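Local coordinates for protein galactose-binding lectin (Arachis hypogaea, PDB 6VAW) that recognises galactose and galactoside derivatives as a homotetrameric legume lectin whose sugar-binding site depends on bound calcium and manganese ions, at residues D136-D141 with V151-V156; V161-I166 with V176-D181. One frame throughout, in Å; residues are numbered along the deposited sequence.

Overall arrangement
Contacts 1 and 2 both join neighbouring strands of a beta hairpin, one on each sheet of the legume lectin sandwich, with centres about 11 Å apart. Contact 1 lies at an outer edge of the sheet that carries the metals and is only partly buried; its two strands soon part, and a carboxylate and an indole take over where the ladder ends. Contact 2 is mostly buried and keeps a regular antiparallel register, with valines turned into the sandwich and threonines and an alanine on the other face packed against a second subunit. Strand 149-152 leads along the chain to strand 159-168, and Trp153 reaches from the first contact to the valines of the second.

Contact 1 (D136-D141 with V151-V156); sequences DHVGID and VPWNSV. With MN (manganese (II) ion), chain F.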
loop_
_atom_site.group_PDB
_atom_site.type_symbol
_atom_site.label_atom_id
_atom_site.label_comp_id
_atom_site.label_asym_id
_atom_site.label_seq_id
_atom_site.Cartn_x
_atom_site.Cartn_y
_atom_site.Cartn_z
ATOM N N ASP A 136 36.027 -6.671 3.630
ATOM C CA ASP A 136 34.747 -5.963 3.472
ATOM C C ASP A 136 33.758 -6.553 4.487
ATOM O O ASP A 136 33.844 -7.751 4.807
ATOM C CB ASP A 136 34.180 -6.106 2.044
ATOM C CG ASP A 136 35.024 -5.469 0.946
ATOM O OD1 ASP A 136 35.993 -4.747 1.281
ATOM O OD2 ASP A 136 34.707 -5.692 -0.249
ATOM N N HIS A 137 32.877 -5.719 5.042
ATOM C CA HIS A 137 31.977 -6.202 6.075
ATOM C C HIS A 137 30.717 -5.370 6.172
ATOM O O HIS A 137 30.682 -4.211 5.746
ATOM C CB HIS A 137 32.696 -6.184 7.448
ATOM C CG HIS A 137 33.302 -4.857 7.802
ATOM N ND1 HIS A 137 34.538 -4.455 7.282
ATOM C CD2 HIS A 137 32.841 -3.890 8.627
ATOM C CE1 HIS A 137 34.766 -3.256 7.791
ATOM N NE2 HIS A 137 33.777 -2.874 8.606
ATOM N N VAL A 138 29.709 -5.972 6.790
ATOM C CA VAL A 138 28.465 -5.310 7.159
ATOM C C VAL A 138 28.571 -5.143 8.661
ATOM O O VAL A 138 28.959 -6.082 9.352
ATOM C CB VAL A 138 27.178 -6.043 6.711
ATOM C CG1 VAL A 138 25.930 -5.251 7.103
ATOM C CG2 VAL A 138 27.183 -6.310 5.207
ATOM N N GLY A 139 28.275 -3.958 9.151
ATOM C CA GLY A 139 28.380 -3.696 10.577
ATOM C C GLY A 139 27.166 -3.008 11.144
ATOM O O GLY A 139 26.431 -2.350 10.422
ATOM N N ILE A 140 26.941 -3.197 12.436
ATOM C CA ILE A 140 25.864 -2.525 13.149
ATOM C C ILE A 140 26.582 -1.538 14.052
ATOM O O ILE A 140 27.447 -1.929 14.831
ATOM C CB ILE A 140 24.853 -3.450 13.851
ATOM C CG1 ILE A 140 23.992 -4.213 12.781
ATOM C CG2 ILE A 140 23.976 -2.648 14.820
ATOM C CD1 ILE A 140 22.987 -5.253 13.335
ATOM N N ASP A 141 26.237 -0.262 13.905
ATOM C CA ASP A 141 26.895 0.877 14.566
ATOM C C ASP A 141 25.994 1.599 15.510
ATOM O O ASP A 141 24.897 1.973 15.144
ATOM C CB ASP A 141 27.356 1.889 13.527
ATOM C CG ASP A 141 28.440 1.400 12.602
ATOM O OD1 ASP A 141 28.991 0.309 12.862
ATOM O OD2 ASP A 141 28.795 2.141 11.671
ATOM N N VAL A 151 30.052 -8.633 10.313
ATOM C CA VAL A 151 29.991 -9.931 9.638
ATOM C C VAL A 151 30.794 -9.789 8.330
ATOM O O VAL A 151 30.622 -8.771 7.625
ATOM C CB VAL A 151 28.537 -10.444 9.402
ATOM C CG1 VAL A 151 27.726 -9.501 8.513
ATOM C CG2 VAL A 151 28.519 -11.863 8.840
ATOM N N PRO A 152 31.635 -10.783 7.954
ATOM C CA PRO A 152 32.364 -10.660 6.672
ATOM C C PRO A 152 31.378 -10.650 5.493
ATOM O O PRO A 152 30.323 -11.286 5.522
ATOM C CB PRO A 152 33.275 -11.889 6.657
ATOM C CG PRO A 152 33.373 -12.324 8.104
ATOM C CD PRO A 152 32.004 -12.032 8.658
ATOM N N TRP A 153 31.704 -9.848 4.494
ATOM C CA TRP A 153 30.893 -9.652 3.309
ATOM C C TRP A 153 31.846 -9.365 2.141
ATOM O O TRP A 153 33.057 -9.255 2.350
ATOM C CB TRP A 153 29.883 -8.512 3.600
ATOM C CG TRP A 153 29.018 -8.060 2.458
ATOM C CD1 TRP A 153 28.028 -8.769 1.843
ATOM C CD2 TRP A 153 29.017 -6.759 1.855
ATOM N NE1 TRP A 153 27.428 -7.999 0.874
ATOM C CE2 TRP A 153 28.024 -6.762 0.852
ATOM C CE3 TRP A 153 29.759 -5.584 2.070
ATOM C CZ2 TRP A 153 27.747 -5.633 0.065
ATOM C CZ3 TRP A 153 29.498 -4.473 1.276
ATOM C CH2 TRP A 153 28.499 -4.504 0.293
ATOM N N ASN A 154 31.337 -9.352 0.922
ATOM C CA ASN A 154 32.172 -9.052 -0.241
ATOM C C ASN A 154 31.471 -8.014 -1.105
ATOM O O ASN A 154 30.354 -8.267 -1.560
ATOM C CB ASN A 154 32.485 -10.331 -1.038
ATOM C CG ASN A 154 33.365 -10.130 -2.258
ATOM O OD1 ASN A 154 34.250 -9.261 -2.299
ATOM N ND2 ASN A 154 33.154 -10.956 -3.276
ATOM N N SER A 155 32.111 -6.838 -1.312
ATOM C CA SER A 155 31.515 -5.807 -2.161
ATOM C C SER A 155 31.978 -6.034 -3.605
ATOM O O SER A 155 33.158 -5.877 -3.917
ATOM C CB SER A 155 31.858 -4.403 -1.669
ATOM O OG SER A 155 31.215 -3.389 -2.433
ATOM N N VAL A 156 31.044 -6.464 -4.460
ATOM C CA VAL A 156 31.294 -6.762 -5.874
ATOM C C VAL A 156 31.020 -5.492 -6.707
ATOM O O VAL A 156 29.920 -4.942 -6.677
ATOM C CB VAL A 156 30.469 -7.993 -6.358
ATOM C CG1 VAL A 156 30.687 -8.263 -7.850
ATOM C CG2 VAL A 156 30.802 -9.238 -5.529
HETATM MN MN MN F . 33.637 -0.968 9.438
HETATM O O HOH W 1 35.872 -8.867 -0.131
HETATM O O HOH W 2 33.317 1.340 10.309
HETATM O O HOH W 3 33.306 -1.906 11.480
#
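Trp153 packs against Val138 at the start of strand 137-141, and its side chain can be followed outward atom by atom. Trp153 CB lies 3.8 Å from Val138 CG2 and close to His137 CA. CG, anti to the backbone N (chi1 175°), carries the indole into the sandwich, where Val138 CG2 sits over one face of the five-membered ring of Trp153, 4.0 Å from its centroid, in a CH-pi contact. Farther along the ring, CE3 comes near His137 O, while NE1 on the other flank donates to Asn180 OD1, which satisfies the N-H of this buried indole. NE1 also packs on Val178 CG1, and CZ2, farther out, on Val161 CG2. Phe71 and Met73 of strand 64-74 also touch this side chain, so the indole is packed between strands of the two sheets.

The backbones form the end of an antiparallel hairpin at the edge of the curved, metal-bearing front sheet of the legume lectin fold. Val138 and Val151 make a hydrogen-bonded pair, with Val138 N to Val151 O at 3.1 Å and Val151 N to Val138 O at 2.9 Å; beside it Val138 CB packs on Val151 CG1. The ladder then frays: Trp153 N still donates to Asp136 O at 3.0 Å, but from well above the carbonyl plane.

Asp136 extends the connection through its carboxylate. Asp136 OD2 accepts Ser155 N at 3.0 Å on the lone pair facing away from OD1, a bond of 160° at the hydrogen, and a water held by Asn154 OD1 adds a weak bond to the same oxygen. His137 turns its ring away from the 151-156 segment: ND1 is held by Thr135 O, and NE2 binds manganese at 2.1 Å, joining Glu121, Asp123, Asp132 and two waters.

Contact 2 (V161-I166 with V176-D181); sequences VKVTVI and VAVTND
Ala177 O is gripped from two directions: Thr164 N donates to it at 2.9 Å, and a water donates at 3.0 Å. Val163 CA adds a C-H...O contact to this carbonyl oxygen. The same water lies 2.7 Å from Thr179 OG1, which chi1 of -54° sets beside its own backbone N, and makes a weak bond to Lys162 O. Lys162 O has its main partner in Thr179 N, at 2.8 Å and almost straight. Reciprocal bonds thus tie Lys162 to Thr179 and Thr164 to Ala177, with non-hydrogen-bonded pairs of valines between and beyond them.

On the valine face, the branches anti to the backbone N do most of the touching: Val161 CG1 reaches Val178 CG1 at 3.5 Å, and Val163 CG1 meets Val176 CG1 at 3.9 Å. Phe122 and Val120 of strand 117-123 meet this face from across the sandwich. Thr164, Ala177 and Thr179 lie on the other face and pack against a second subunit of the tetramer, Thr164 on its own counterpart there. A hairpin of this kind, valines facing the metal-bearing sheet across the core, belongs to the flat back sheet of the legume lectin jelly roll.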
loop_
_atom_site.group_PDB
_atom_site.type_symbol
_atom_site.label_atom_id
_atom_site.label_comp_id
_atom_site.label_asym_id
_atom_site.label_seq_id
_atom_site.Cartn_x
_atom_site.Cartn_y
_atom_site.Cartn_z
ATOM N N VAL A 161 22.955 -4.695 -4.941
ATOM C CA VAL A 161 22.793 -5.356 -3.643
ATOM C C VAL A 161 21.404 -4.989 -3.070
ATOM O O VAL A 161 21.016 -3.819 -3.106
ATOM C CB VAL A 161 23.951 -4.979 -2.672
ATOM C CG1 VAL A 161 23.770 -5.661 -1.319
ATOM C CG2 VAL A 161 25.320 -5.319 -3.265
ATOM N N LYS A 162 20.660 -5.994 -2.580
ATOM C CA LYS A 162 19.347 -5.836 -1.951
ATOM C C LYS A 162 19.491 -6.034 -0.443
ATOM O O LYS A 162 20.194 -6.946 0.006
ATOM C CB LYS A 162 18.306 -6.821 -2.533
ATOM C CG LYS A 162 18.021 -6.586 -4.003
ATOM C CD LYS A 162 16.894 -7.426 -4.545
ATOM C CE LYS A 162 16.645 -7.048 -5.981
ATOM N NZ LYS A 162 17.740 -7.473 -6.909
ATOM N N VAL A 163 18.867 -5.156 0.333
ATOM C CA VAL A 163 18.927 -5.214 1.798
ATOM C C VAL A 163 17.508 -5.127 2.359
ATOM O O VAL A 163 16.695 -4.333 1.889
ATOM C CB VAL A 163 19.849 -4.115 2.413
ATOM C CG1 VAL A 163 19.987 -4.297 3.936
ATOM C CG2 VAL A 163 21.235 -4.092 1.744
ATOM N N THR A 164 17.237 -5.915 3.386
ATOM C CA THR A 164 15.994 -5.894 4.120
ATOM C C THR A 164 16.385 -5.761 5.579
ATOM O O THR A 164 17.283 -6.450 6.046
ATOM C CB THR A 164 15.140 -7.136 3.806
ATOM O OG1 THR A 164 14.613 -7.005 2.495
ATOM C CG2 THR A 164 13.963 -7.287 4.758
ATOM N N VAL A 165 15.723 -4.860 6.281
ATOM C CA VAL A 165 15.993 -4.596 7.677
ATOM C C VAL A 165 14.672 -4.646 8.463
ATOM O O VAL A 165 13.675 -4.031 8.096
ATOM C CB VAL A 165 16.740 -3.250 7.896
ATOM C CG1 VAL A 165 17.039 -3.043 9.361
ATOM C CG2 VAL A 165 18.031 -3.154 7.065
ATOM N N ILE A 166 14.706 -5.358 9.595
ATOM C CA ILE A 166 13.544 -5.472 10.486
ATOM C C ILE A 166 13.966 -4.993 11.857
ATOM O O ILE A 166 14.919 -5.548 12.422
ATOM C CB ILE A 166 12.945 -6.904 10.585
ATOM C CG1 ILE A 166 12.449 -7.447 9.242
ATOM C CG2 ILE A 166 11.821 -6.965 11.651
ATOM C CD1 ILE A 166 12.130 -8.963 9.305
ATOM N N VAL A 176 19.204 -7.704 9.890
ATOM C CA VAL A 176 19.616 -7.280 8.539
ATOM C C VAL A 176 19.882 -8.505 7.659
ATOM O O VAL A 176 20.630 -9.400 8.066
ATOM C CB VAL A 176 20.886 -6.378 8.610
ATOM C CG1 VAL A 176 21.301 -5.873 7.225
ATOM C CG2 VAL A 176 20.709 -5.218 9.580
ATOM N N ALA A 177 19.306 -8.513 6.453
ATOM C CA ALA A 177 19.550 -9.559 5.453
ATOM C C ALA A 177 20.012 -8.861 4.180
ATOM O O ALA A 177 19.301 -7.994 3.668
ATOM C CB ALA A 177 18.310 -10.422 5.206
ATOM N N VAL A 178 21.194 -9.240 3.702
ATOM C CA VAL A 178 21.847 -8.681 2.516
ATOM C C VAL A 178 21.933 -9.742 1.428
ATOM O O VAL A 178 22.557 -10.784 1.643
ATOM C CB VAL A 178 23.249 -8.141 2.894
ATOM C CG1 VAL A 178 23.881 -7.393 1.737
ATOM C CG2 VAL A 178 23.188 -7.276 4.148
ATOM N N THR A 179 21.296 -9.490 0.276
ATOM C CA THR A 179 21.255 -10.419 -0.854
ATOM C C THR A 179 22.236 -9.966 -1.916
ATOM O O THR A 179 22.047 -8.907 -2.510
ATOM C CB THR A 179 19.818 -10.559 -1.425
ATOM O OG1 THR A 179 18.914 -10.916 -0.382
ATOM C CG2 THR A 179 19.722 -11.607 -2.514
ATOM N N ASN A 180 23.250 -10.796 -2.192
ATOM C CA ASN A 180 24.272 -10.504 -3.204
ATOM C C ASN A 180 23.857 -11.000 -4.605
ATOM O O ASN A 180 22.827 -11.669 -4.768
ATOM C CB ASN A 180 25.617 -11.110 -2.801
ATOM C CG ASN A 180 26.099 -10.625 -1.465
ATOM O OD1 ASN A 180 26.667 -9.532 -1.351
ATOM N ND2 ASN A 180 25.824 -11.411 -0.417
ATOM N N ASP A 181 24.693 -10.643 -5.602
ATOM C CA ASP A 181 24.602 -10.934 -7.033
ATOM C C ASP A 181 24.678 -12.437 -7.295
ATOM O O ASP A 181 23.919 -12.939 -8.122
ATOM C CB ASP A 181 25.772 -10.199 -7.758
ATOM C CG ASP A 181 25.683 -10.118 -9.263
ATOM O OD1 ASP A 181 24.622 -9.686 -9.774
ATOM O OD2 ASP A 181 26.702 -10.392 -9.928
HETATM O O HOH W 4 17.920 -8.853 1.095
#